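Beta-glucoside kinase (Listeria monocytogenes, PDB 4HTL) catalyses the ATP-dependent phosphorylation of cellobiose to cellobiose-6'-phosphate and may also regulate transcription of the cellobiose-PTS operon. Local coordinates at residues Ser38-Leu51 and Ala80-Leu93. Numbering follows the deposited sequence.
Sequences SDGDQILAEMKVFL and AIRRFDNFNLKEWL
Leu44, on helix 40-51, packs among Arg83, Phe84, Phe87, Leu89 and Trp92. Its CB lies 3.8 Å from Trp92 CH2; CG, anti to the carbonyl carbon (chi1 -65°), carries the fork toward 80-93 and meets the Phe84 rim at CE1. CD1 and CD2 diverge: CD1 lies over one face of the Arg83 guanidinium, CD2 over the six-membered ring of Trp92, 3.8 Å from its centroid and 20° off the normal, a CH-pi contact. CD2 also meets Leu89 CD1 at 3.7 Å; a forked aliphatic chain suits such mixed neighbours. At the helix start, Gly40 CA lies 3.4 Å from Ile81 CG2, a tight contact with no room for a side chain. A water bridges Gly40 N, Arg83 N and Ser38 O. Deeper, Ile43 CD1 meets Ile81 CD1 tip to tip at 3.5 Å, and both residues rest on Ile11, which probably belongs to the ATP-binding site. Toward solvent, Arg83 NE donates to Asp41 OD1 at 3.0 Å, a bent (146°) salt-bridge bond from the syn side, tilted out of the carboxylate plane. Helix 40-51 thus packs on the turn and helix 89-93 over strands 6-11 and 59-64 of the actin-like ATPase domain, apolar inside, charge-paired at the margin.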
loop_
_atom_site.group_PDB
_atom_site.type_symbol
_atom_site.label_atom_id
_atom_site.label_comp_id
_atom_site.label_asym_id
_atom_site.label_seq_id
_atom_site.Cartn_x
_atom_site.Cartn_y
_atom_site.Cartn_z
ATOM N N SER A 38 0.701 -27.484 -11.960
ATOM C CA SER A 38 -0.525 -26.688 -11.776
ATOM C C SER A 38 -1.466 -26.749 -12.983
ATOM O O SER A 38 -1.677 -25.791 -13.736
ATOM C CB SER A 38 -0.213 -25.277 -11.300
ATOM O OG SER A 38 0.368 -25.333 -9.993
ATOM N N ASP A 39 -2.016 -27.947 -13.098
ATOM C CA ASP A 39 -2.921 -28.379 -14.112
ATOM C C ASP A 39 -4.343 -28.185 -13.601
ATOM O O ASP A 39 -4.795 -28.907 -12.695
ATOM C CB ASP A 39 -2.588 -29.869 -14.359
ATOM C CG ASP A 39 -3.570 -30.590 -15.272
ATOM O OD1 ASP A 39 -4.655 -30.080 -15.583
ATOM O OD2 ASP A 39 -3.233 -31.726 -15.666
ATOM N N GLY A 40 -5.031 -27.187 -14.158
ATOM C CA GLY A 40 -6.393 -26.842 -13.729
ATOM C C GLY A 40 -7.368 -27.976 -13.917
ATOM O O GLY A 40 -8.266 -28.180 -13.109
ATOM N N ASP A 41 -7.243 -28.679 -15.038
ATOM C CA ASP A 41 -8.097 -29.854 -15.252
ATOM C C ASP A 41 -7.949 -30.932 -14.182
ATOM O O ASP A 41 -8.965 -31.495 -13.761
ATOM C CB ASP A 41 -7.929 -30.393 -16.666
ATOM C CG ASP A 41 -8.426 -29.411 -17.694
ATOM O OD1 ASP A 41 -9.580 -28.927 -17.564
ATOM O OD2 ASP A 41 -7.652 -29.096 -18.610
ATOM N N GLN A 42 -6.724 -31.218 -13.726
ATOM C CA GLN A 42 -6.540 -32.157 -12.630
ATOM C C GLN A 42 -7.231 -31.619 -11.378
ATOM O O GLN A 42 -7.885 -32.353 -10.667
ATOM C CB GLN A 42 -5.054 -32.377 -12.364
ATOM C CG GLN A 42 -4.762 -33.531 -11.420
ATOM C CD GLN A 42 -5.273 -34.863 -11.949
ATOM O OE1 GLN A 42 -5.288 -35.100 -13.155
ATOM N NE2 GLN A 42 -5.706 -35.727 -11.043
ATOM N N ILE A 43 -7.105 -30.308 -11.128
ATOM C CA ILE A 43 -7.753 -29.738 -9.959
ATOM C C ILE A 43 -9.268 -29.911 -10.033
ATOM O O ILE A 43 -9.906 -30.278 -9.025
ATOM C CB ILE A 43 -7.395 -28.232 -9.737
ATOM C CG1 ILE A 43 -5.911 -28.087 -9.349
ATOM C CG2 ILE A 43 -8.334 -27.581 -8.724
ATOM C CD1 ILE A 43 -5.347 -26.708 -9.565
ATOM N N LEU A 44 -9.852 -29.674 -11.214
ATOM C CA LEU A 44 -11.289 -29.814 -11.355
ATOM C C LEU A 44 -11.706 -31.265 -11.143
ATOM O O LEU A 44 -12.780 -31.553 -10.558
ATOM C CB LEU A 44 -11.747 -29.300 -12.702
ATOM C CG LEU A 44 -11.546 -27.794 -12.938
ATOM C CD1 LEU A 44 -11.828 -27.490 -14.392
ATOM C CD2 LEU A 44 -12.453 -26.997 -12.013
ATOM N N ALA A 45 -10.858 -32.178 -11.592
ATOM C CA ALA A 45 -11.136 -33.625 -11.459
ATOM C C ALA A 45 -11.125 -34.034 -9.973
ATOM O O ALA A 45 -12.065 -34.675 -9.477
ATOM C CB ALA A 45 -10.115 -34.401 -12.240
ATOM N N GLU A 46 -10.089 -33.598 -9.257
ATOM C CA GLU A 46 -9.999 -33.839 -7.812
ATOM C C GLU A 46 -11.200 -33.250 -7.072
ATOM O O GLU A 46 -11.749 -33.877 -6.150
ATOM C CB GLU A 46 -8.711 -33.279 -7.241
ATOM C CG GLU A 46 -7.408 -33.841 -7.765
ATOM C CD GLU A 46 -7.038 -35.202 -7.223
ATOM O OE1 GLU A 46 -7.682 -35.682 -6.238
ATOM O OE2 GLU A 46 -6.055 -35.755 -7.785
HETATM N N MSE A 47 -11.641 -32.061 -7.472
HETATM C CA MSE A 47 -12.839 -31.483 -6.864
HETATM C C MSE A 47 -14.080 -32.347 -7.054
HETATM O O MSE A 47 -14.836 -32.601 -6.091
HETATM C CB MSE A 47 -13.108 -30.083 -7.427
HETATM C CG MSE A 47 -12.127 -29.078 -6.940
HETATM SE SE MSE A 47 -12.327 -27.364 -7.789
HETATM C CE MSE A 47 -11.267 -26.347 -6.587
ATOM N N LYS A 48 -14.305 -32.774 -8.299
ATOM C CA LYS A 48 -15.451 -33.616 -8.623
ATOM C C LYS A 48 -15.455 -34.889 -7.792
ATOM O O LYS A 48 -16.505 -35.307 -7.261
ATOM C CB LYS A 48 -15.465 -33.975 -10.124
ATOM C CG LYS A 48 -16.195 -32.970 -10.956
ATOM C CD LYS A 48 -16.293 -33.419 -12.408
ATOM C CE LYS A 48 -17.493 -34.313 -12.638
ATOM N NZ LYS A 48 -18.781 -33.575 -12.468
ATOM N N VAL A 49 -14.281 -35.498 -7.662
ATOM C CA VAL A 49 -14.143 -36.765 -6.907
ATOM C C VAL A 49 -14.437 -36.520 -5.418
ATOM O O VAL A 49 -15.212 -37.266 -4.807
ATOM C CB VAL A 49 -12.744 -37.408 -7.130
ATOM C CG1 VAL A 49 -12.464 -38.537 -6.126
ATOM C CG2 VAL A 49 -12.610 -37.909 -8.571
ATOM N N PHE A 50 -13.888 -35.446 -4.852
ATOM C CA PHE A 50 -14.135 -35.127 -3.427
ATOM C C PHE A 50 -15.615 -34.869 -3.149
ATOM O O PHE A 50 -16.139 -35.333 -2.142
ATOM C CB PHE A 50 -13.313 -33.913 -2.995
ATOM C CG PHE A 50 -13.352 -33.605 -1.504
ATOM C CD1 PHE A 50 -12.622 -34.347 -0.598
ATOM C CD2 PHE A 50 -14.113 -32.552 -1.021
ATOM C CE1 PHE A 50 -12.648 -34.043 0.768
ATOM C CE2 PHE A 50 -14.153 -32.252 0.340
ATOM C CZ PHE A 50 -13.424 -33.002 1.232
ATOM N N LEU A 51 -16.292 -34.155 -4.056
ATOM C CA LEU A 51 -17.721 -33.833 -3.879
ATOM C C LEU A 51 -18.624 -35.080 -3.922
ATOM O O LEU A 51 -19.540 -35.208 -3.109
ATOM C CB LEU A 51 -18.164 -32.790 -4.912
ATOM C CG LEU A 51 -17.563 -31.385 -4.718
ATOM C CD1 LEU A 51 -17.744 -30.515 -5.965
ATOM C CD2 LEU A 51 -18.148 -30.717 -3.459
ATOM N N ALA A 80 -0.689 -19.624 -11.286
ATOM C CA ALA A 80 0.067 -20.681 -11.983
ATOM C C ALA A 80 -0.814 -21.529 -12.899
ATOM O O ALA A 80 -0.299 -22.260 -13.720
ATOM C CB ALA A 80 0.772 -21.587 -10.980
ATOM N N ILE A 81 -2.140 -21.421 -12.749
ATOM C CA ILE A 81 -3.090 -22.321 -13.394
ATOM C C ILE A 81 -3.666 -21.648 -14.633
ATOM O O ILE A 81 -4.697 -20.966 -14.561
ATOM C CB ILE A 81 -4.225 -22.710 -12.404
ATOM C CG1 ILE A 81 -3.635 -23.140 -11.053
ATOM C CG2 ILE A 81 -5.113 -23.825 -12.957
ATOM C CD1 ILE A 81 -4.686 -23.256 -10.000
ATOM N N ARG A 82 -2.994 -21.832 -15.774
ATOM C CA ARG A 82 -3.437 -21.204 -17.036
ATOM C C ARG A 82 -4.880 -21.610 -17.392
ATOM O O ARG A 82 -5.623 -20.823 -17.982
ATOM C CB ARG A 82 -2.504 -21.555 -18.215
ATOM C CG ARG A 82 -1.083 -21.009 -18.143
ATOM C CD ARG A 82 -0.997 -19.530 -18.529
ATOM N NE ARG A 82 -1.743 -18.710 -17.584
ATOM C CZ ARG A 82 -1.331 -18.398 -16.349
ATOM N NH1 ARG A 82 -0.137 -18.802 -15.904
ATOM N NH2 ARG A 82 -2.123 -17.676 -15.547
ATOM N N ARG A 83 -5.277 -22.829 -17.028
ATOM C CA ARG A 83 -6.637 -23.305 -17.301
ATOM C C ARG A 83 -7.731 -22.425 -16.671
ATOM O O ARG A 83 -8.870 -22.390 -17.157
ATOM C CB ARG A 83 -6.799 -24.789 -16.865
ATOM C CG ARG A 83 -8.226 -25.360 -16.878
ATOM C CD ARG A 83 -8.823 -25.556 -18.273
ATOM N NE ARG A 83 -10.197 -26.062 -18.180
ATOM C CZ ARG A 83 -11.300 -25.315 -18.064
ATOM N NH1 ARG A 83 -11.238 -23.985 -18.026
ATOM N NH2 ARG A 83 -12.490 -25.902 -17.984
ATOM N N PHE A 84 -7.388 -21.722 -15.595
ATOM C CA PHE A 84 -8.347 -20.903 -14.893
ATOM C C PHE A 84 -8.315 -19.424 -15.347
ATOM O O PHE A 84 -9.082 -18.617 -14.830
ATOM C CB PHE A 84 -8.121 -21.000 -13.371
ATOM C CG PHE A 84 -8.450 -22.344 -12.751
ATOM C CD1 PHE A 84 -9.035 -23.381 -13.476
ATOM C CD2 PHE A 84 -8.165 -22.576 -11.412
ATOM C CE1 PHE A 84 -9.323 -24.605 -12.889
ATOM C CE2 PHE A 84 -8.472 -23.793 -10.816
ATOM C CZ PHE A 84 -9.051 -24.811 -11.560
ATOM N N ASP A 85 -7.460 -19.055 -16.300
ATOM C CA ASP A 85 -7.526 -17.684 -16.874
ATOM C C ASP A 85 -8.892 -17.432 -17.525
ATOM O O ASP A 85 -9.347 -18.215 -18.371
ATOM C CB ASP A 85 -6.474 -17.471 -17.962
ATOM C CG ASP A 85 -5.058 -17.463 -17.447
ATOM O OD1 ASP A 85 -4.807 -17.181 -16.245
ATOM O OD2 ASP A 85 -4.166 -17.719 -18.285
ATOM N N ASN A 86 -9.522 -16.323 -17.165
ATOM C CA ASN A 86 -10.839 -15.979 -17.695
ATOM C C ASN A 86 -11.820 -17.150 -17.549
ATOM O O ASN A 86 -12.551 -17.468 -18.494
ATOM C CB ASN A 86 -10.735 -15.531 -19.175
ATOM C CG ASN A 86 -12.030 -14.969 -19.687
ATOM O OD1 ASN A 86 -12.772 -14.334 -18.941
ATOM N ND2 ASN A 86 -12.338 -15.234 -20.949
ATOM N N PHE A 87 -11.836 -17.770 -16.360
ATOM C CA PHE A 87 -12.686 -18.929 -16.079
ATOM C C PHE A 87 -13.572 -18.643 -14.886
ATOM O O PHE A 87 -13.063 -18.318 -13.809
ATOM C CB PHE A 87 -11.796 -20.133 -15.756
ATOM C CG PHE A 87 -12.542 -21.379 -15.410
ATOM C CD1 PHE A 87 -13.586 -21.847 -16.221
ATOM C CD2 PHE A 87 -12.171 -22.132 -14.302
ATOM C CE1 PHE A 87 -14.265 -23.019 -15.902
ATOM C CE2 PHE A 87 -12.840 -23.312 -13.996
ATOM C CZ PHE A 87 -13.890 -23.749 -14.787
ATOM N N ASN A 88 -14.881 -18.770 -15.058
ATOM C CA ASN A 88 -15.780 -18.612 -13.938
ATOM C C ASN A 88 -15.947 -19.940 -13.203
ATOM O O ASN A 88 -16.837 -20.731 -13.482
ATOM C CB ASN A 88 -17.103 -18.008 -14.342
ATOM C CG ASN A 88 -17.839 -17.442 -13.155
ATOM O OD1 ASN A 88 -17.953 -18.114 -12.119
ATOM N ND2 ASN A 88 -18.265 -16.183 -13.257
ATOM N N LEU A 89 -15.074 -20.131 -12.215
ATOM C CA LEU A 89 -15.045 -21.358 -11.414
ATOM C C LEU A 89 -16.282 -21.442 -10.507
ATOM O O LEU A 89 -16.792 -22.534 -10.240
ATOM C CB LEU A 89 -13.760 -21.428 -10.606
ATOM C CG LEU A 89 -13.627 -22.626 -9.655
ATOM C CD1 LEU A 89 -13.767 -23.969 -10.368
ATOM C CD2 LEU A 89 -12.282 -22.530 -8.931
ATOM N N LYS A 90 -16.795 -20.304 -10.061
ATOM C CA LYS A 90 -18.064 -20.305 -9.276
ATOM C C LYS A 90 -19.204 -20.868 -10.118
ATOM O O LYS A 90 -19.946 -21.747 -9.662
ATOM C CB LYS A 90 -18.408 -18.901 -8.778
ATOM C CG LYS A 90 -19.700 -18.769 -7.961
ATOM C CD LYS A 90 -19.946 -17.342 -7.470
ATOM C CE LYS A 90 -21.406 -17.182 -7.007
ATOM N NZ LYS A 90 -21.640 -15.807 -6.509
ATOM N N GLU A 91 -19.355 -20.375 -11.339
ATOM C CA GLU A 91 -20.459 -20.830 -12.190
ATOM C C GLU A 91 -20.297 -22.282 -12.615
ATOM O O GLU A 91 -21.284 -22.989 -12.760
ATOM C CB GLU A 91 -20.607 -19.949 -13.408
ATOM C CG GLU A 91 -21.197 -18.595 -13.087
ATOM C CD GLU A 91 -21.247 -17.681 -14.294
ATOM O OE1 GLU A 91 -21.771 -16.565 -14.132
ATOM O OE2 GLU A 91 -20.761 -18.058 -15.391
ATOM N N TRP A 92 -19.053 -22.717 -12.821
ATOM C CA TRP A 92 -18.769 -24.110 -13.148
ATOM C C TRP A 92 -19.220 -25.017 -12.040
ATOM O O TRP A 92 -19.938 -25.989 -12.284
ATOM C CB TRP A 92 -17.276 -24.305 -13.427
ATOM C CG TRP A 92 -16.934 -25.685 -13.930
ATOM C CD1 TRP A 92 -16.984 -26.144 -15.239
ATOM C CD2 TRP A 92 -16.459 -26.835 -13.139
ATOM N NE1 TRP A 92 -16.591 -27.469 -15.314
ATOM C CE2 TRP A 92 -16.256 -27.937 -14.089
ATOM C CE3 TRP A 92 -16.175 -27.044 -11.800
ATOM C CZ2 TRP A 92 -15.803 -29.194 -13.679
ATOM C CZ3 TRP A 92 -15.719 -28.309 -11.399
ATOM C CH2 TRP A 92 -15.540 -29.360 -12.320
ATOM N N LEU A 93 -18.819 -24.692 -10.809
ATOM C CA LEU A 93 -19.148 -25.505 -9.642
ATOM C C LEU A 93 -20.658 -25.484 -9.341
ATOM O O LEU A 93 -21.224 -26.505 -8.935
ATOM C CB LEU A 93 -18.322 -25.057 -8.421
ATOM C CG LEU A 93 -16.837 -25.467 -8.368
ATOM C CD1 LEU A 93 -16.053 -24.681 -7.298
ATOM C CD2 LEU A 93 -16.733 -26.965 -8.128
HETATM O O HOH W 1 -3.689 -25.239 -15.989
#